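Local coordinates for protein five-membered-cyclitol-phosphate synthase (Streptomyces citricolor, PDB 6K96) that binds nicotinamide-adenine-dinucleotide and is a cyclitol-phosphate synthase related to the myo-inositol-1-phosphate synthases, at residues 183-188 against 325-330. Numbering follows the deposited sequence.
Sequences DLASHL and VLKSPA. With NAD (nicotinamide-adenine-dinucleotide), chain G.
Asp183 and Lys327 meet through both backbone and side chain, which ties the loop after strand 179-180 to the loop that precedes helix 338-353. The Lys327 side chain can be followed outward. Its CB sits 3.7 Å from Asp183 O, CG stays about equally far from that oxygen and from Leu184 O, and bends at chi2, chi3 and chi4 then turn the chain so that NZ comes back to Asp183 OD2 at 3.1 Å, a salt bridge. NZ approaches from above the carboxylate, 48° out of its plane. With CG of Asp183 anti to the backbone N (chi1 -161°), the acid lies on the lysine side. The main-chain evidence is a single beta bridge centred on Leu184 and Leu326, whose CA atoms are 4.7 Å apart. Lys327 N donates to Asp183 O at 2.6 Å, nearly in line with the carbonyl (C=O...N 173°), and CA of Leu326 adds a CA-H...O contact to the same oxygen. The second rung, Ala185 N to Val325 O at 3.0 Å, has its donor well above the carbonyl plane, while CB of Ala185 lies against that carbonyl. Leu184 points away from the bridge, and its CB rests 3.6 Å from C5N of the NAD nicotinamide ring. Ser186 OG accepts a hydrogen bond from the carboxamide N7N at 3.0 Å. Leu303 of helix 292-313 touches both Leu184 and Val325. The chemistry implies a pocket wall whose outer side is held by two backbone hydrogen bonds and an ion pair with a solvent-exposed lysine, while Leu184 and Ser186 face the nicotinamide.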
loop_
_atom_site.group_PDB
_atom_site.type_symbol
_atom_site.label_atom_id
_atom_site.label_comp_id
_atom_site.label_asym_id
_atom_site.label_seq_id
_atom_site.Cartn_x
_atom_site.Cartn_y
_atom_site.Cartn_z
ATOM N N ASP B 183 25.257 -20.126 0.476
ATOM C CA ASP B 183 24.256 -19.133 0.000
ATOM C C ASP B 183 23.439 -18.573 1.167
ATOM O O ASP B 183 22.535 -19.320 1.597
ATOM C CB ASP B 183 23.345 -19.762 -1.053
ATOM C CG ASP B 183 22.618 -18.734 -1.889
ATOM O OD1 ASP B 183 22.903 -17.513 -1.724
ATOM O OD2 ASP B 183 21.783 -19.164 -2.720
ATOM N N LEU B 184 23.713 -17.323 1.593
ATOM C CA LEU B 184 22.959 -16.648 2.708
ATOM C C LEU B 184 21.466 -16.612 2.408
ATOM O O LEU B 184 21.094 -16.079 1.328
ATOM C CB LEU B 184 23.388 -15.197 2.919
ATOM C CG LEU B 184 24.859 -14.950 3.188
ATOM C CD1 LEU B 184 25.056 -13.497 3.570
ATOM C CD2 LEU B 184 25.385 -15.891 4.254
ATOM N N ALA B 185 20.653 -17.083 3.359
ATOM C CA ALA B 185 19.205 -16.756 3.464
ATOM C C ALA B 185 19.024 -15.432 4.225
ATOM O O ALA B 185 19.332 -15.370 5.439
ATOM C CB ALA B 185 18.515 -17.887 4.161
ATOM N N SER B 186 18.563 -14.380 3.549
ATOM C CA SER B 186 18.604 -12.991 4.075
ATOM C C SER B 186 17.880 -12.956 5.420
ATOM O O SER B 186 16.950 -13.754 5.598
ATOM C CB SER B 186 18.065 -12.003 3.072
ATOM O OG SER B 186 19.129 -11.381 2.294
ATOM N N HIS B 187 18.329 -12.102 6.354
ATOM C CA HIS B 187 17.782 -12.020 7.740
ATOM C C HIS B 187 16.257 -12.086 7.658
ATOM O O HIS B 187 15.630 -12.985 8.295
ATOM C CB HIS B 187 18.222 -10.739 8.476
ATOM C CG HIS B 187 18.189 -10.905 9.967
ATOM N ND1 HIS B 187 18.743 -9.967 10.843
ATOM C CD2 HIS B 187 17.747 -11.935 10.746
ATOM C CE1 HIS B 187 18.620 -10.413 12.077
ATOM N NE2 HIS B 187 18.029 -11.616 12.044
ATOM N N LEU B 188 15.674 -11.169 6.880
ATOM C CA LEU B 188 14.224 -11.203 6.560
ATOM C C LEU B 188 14.028 -10.962 5.074
ATOM O O LEU B 188 14.083 -9.836 4.608
ATOM C CB LEU B 188 13.408 -10.181 7.357
ATOM C CG LEU B 188 11.913 -10.291 7.043
ATOM C CD1 LEU B 188 11.350 -11.634 7.508
ATOM C CD2 LEU B 188 11.131 -9.146 7.644
ATOM N N VAL B 325 20.112 -20.298 8.381
ATOM C CA VAL B 325 20.507 -19.007 7.748
ATOM C C VAL B 325 21.150 -19.222 6.363
ATOM O O VAL B 325 21.769 -18.260 5.847
ATOM C CB VAL B 325 21.389 -18.180 8.693
ATOM C CG1 VAL B 325 20.654 -17.829 9.966
ATOM C CG2 VAL B 325 22.690 -18.873 9.004
ATOM N N LEU B 326 20.960 -20.400 5.752
ATOM C CA LEU B 326 21.555 -20.752 4.433
ATOM C C LEU B 326 20.434 -21.215 3.508
ATOM O O LEU B 326 19.537 -21.953 3.995
ATOM C CB LEU B 326 22.579 -21.876 4.608
ATOM C CG LEU B 326 23.940 -21.470 5.158
ATOM C CD1 LEU B 326 24.815 -22.681 5.377
ATOM C CD2 LEU B 326 24.650 -20.477 4.273
ATOM N N LYS B 327 20.505 -20.862 2.218
ATOM C CA LYS B 327 19.596 -21.448 1.188
ATOM C C LYS B 327 20.029 -22.884 0.850
ATOM O O LYS B 327 19.133 -23.712 0.687
ATOM C CB LYS B 327 19.460 -20.525 -0.026
ATOM C CG LYS B 327 18.820 -19.192 0.319
ATOM C CD LYS B 327 17.639 -18.747 -0.519
ATOM C CE LYS B 327 17.980 -17.584 -1.424
ATOM N NZ LYS B 327 18.866 -18.029 -2.522
ATOM N N SER B 328 21.330 -23.193 0.827
ATOM C CA SER B 328 21.876 -24.426 0.199
ATOM C C SER B 328 22.930 -25.057 1.097
ATOM O O SER B 328 24.100 -25.162 0.743
ATOM C CB SER B 328 22.443 -24.083 -1.162
ATOM O OG SER B 328 21.489 -23.358 -1.951
ATOM N N PRO B 329 22.550 -25.479 2.317
ATOM C CA PRO B 329 23.509 -25.974 3.281
ATOM C C PRO B 329 23.982 -27.310 2.748
ATOM O O PRO B 329 23.168 -27.961 2.136
ATOM C CB PRO B 329 22.687 -26.224 4.556
ATOM C CG PRO B 329 21.289 -26.471 4.034
ATOM C CD PRO B 329 21.173 -25.527 2.846
ATOM N N ALA B 330 25.226 -27.675 3.040
ATOM C CA ALA B 330 25.749 -29.015 2.784
ATOM C C ALA B 330 24.756 -30.039 3.349
ATOM O O ALA B 330 24.362 -29.910 4.539
ATOM C CB ALA B 330 27.124 -29.109 3.391
HETATM P PA NAD G . 29.096 -6.142 -3.390
HETATM O O1A NAD G . 28.897 -6.054 -4.854
HETATM O O2A NAD G . 28.764 -4.897 -2.614
HETATM O O5B NAD G . 30.501 -6.706 -2.946
HETATM C C5B NAD G . 31.247 -7.365 -3.994
HETATM C C4B NAD G . 32.712 -7.061 -3.818
HETATM O O4B NAD G . 33.577 -8.071 -4.438
HETATM C C3B NAD G . 33.126 -5.729 -4.451
HETATM O O3B NAD G . 33.985 -5.049 -3.545
HETATM C C2B NAD G . 33.911 -6.190 -5.677
HETATM O O2B NAD G . 34.652 -5.068 -6.062
HETATM C C1B NAD G . 34.654 -7.370 -5.044
HETATM N N9A NAD G . 35.336 -8.294 -5.929
HETATM C C8A NAD G . 34.946 -8.561 -7.218
HETATM N N7A NAD G . 35.660 -9.504 -7.788
HETATM C C5A NAD G . 36.558 -9.911 -6.808
HETATM C C6A NAD G . 37.572 -10.891 -6.817
HETATM N N6A NAD G . 37.816 -11.663 -7.870
HETATM N N1A NAD G . 38.272 -11.090 -5.667
HETATM C C2A NAD G . 37.992 -10.291 -4.620
HETATM N N3A NAD G . 37.076 -9.331 -4.512
HETATM C C4A NAD G . 36.367 -9.183 -5.647
HETATM O O3 NAD G . 28.167 -7.315 -2.863
HETATM P PN NAD G . 27.410 -7.466 -1.451
HETATM O O1N NAD G . 28.419 -7.295 -0.382
HETATM O O2N NAD G . 26.198 -6.600 -1.608
HETATM O O5D NAD G . 26.991 -9.022 -1.514
HETATM C C5D NAD G . 28.087 -10.023 -1.611
HETATM C C4D NAD G . 27.515 -11.351 -2.011
HETATM O O4D NAD G . 26.613 -11.868 -1.006
HETATM C C3D NAD G . 26.717 -11.287 -3.322
HETATM O O3D NAD G . 26.971 -12.483 -4.027
HETATM C C2D NAD G . 25.271 -11.373 -2.842
HETATM O O2D NAD G . 24.343 -11.973 -3.725
HETATM C C1D NAD G . 25.413 -12.319 -1.651
HETATM N N1N NAD G . 24.193 -12.236 -0.792
HETATM C C2N NAD G . 23.718 -10.947 -0.375
HETATM C C3N NAD G . 22.495 -10.796 0.257
HETATM C C7N NAD G . 22.084 -9.404 0.702
HETATM O O7N NAD G . 22.879 -8.478 0.612
HETATM N N7N NAD G . 20.851 -9.234 1.172
HETATM C C4N NAD G . 21.722 -11.942 0.438
HETATM C C5N NAD G . 22.265 -13.197 0.193
HETATM C C6N NAD G . 23.457 -13.320 -0.497
#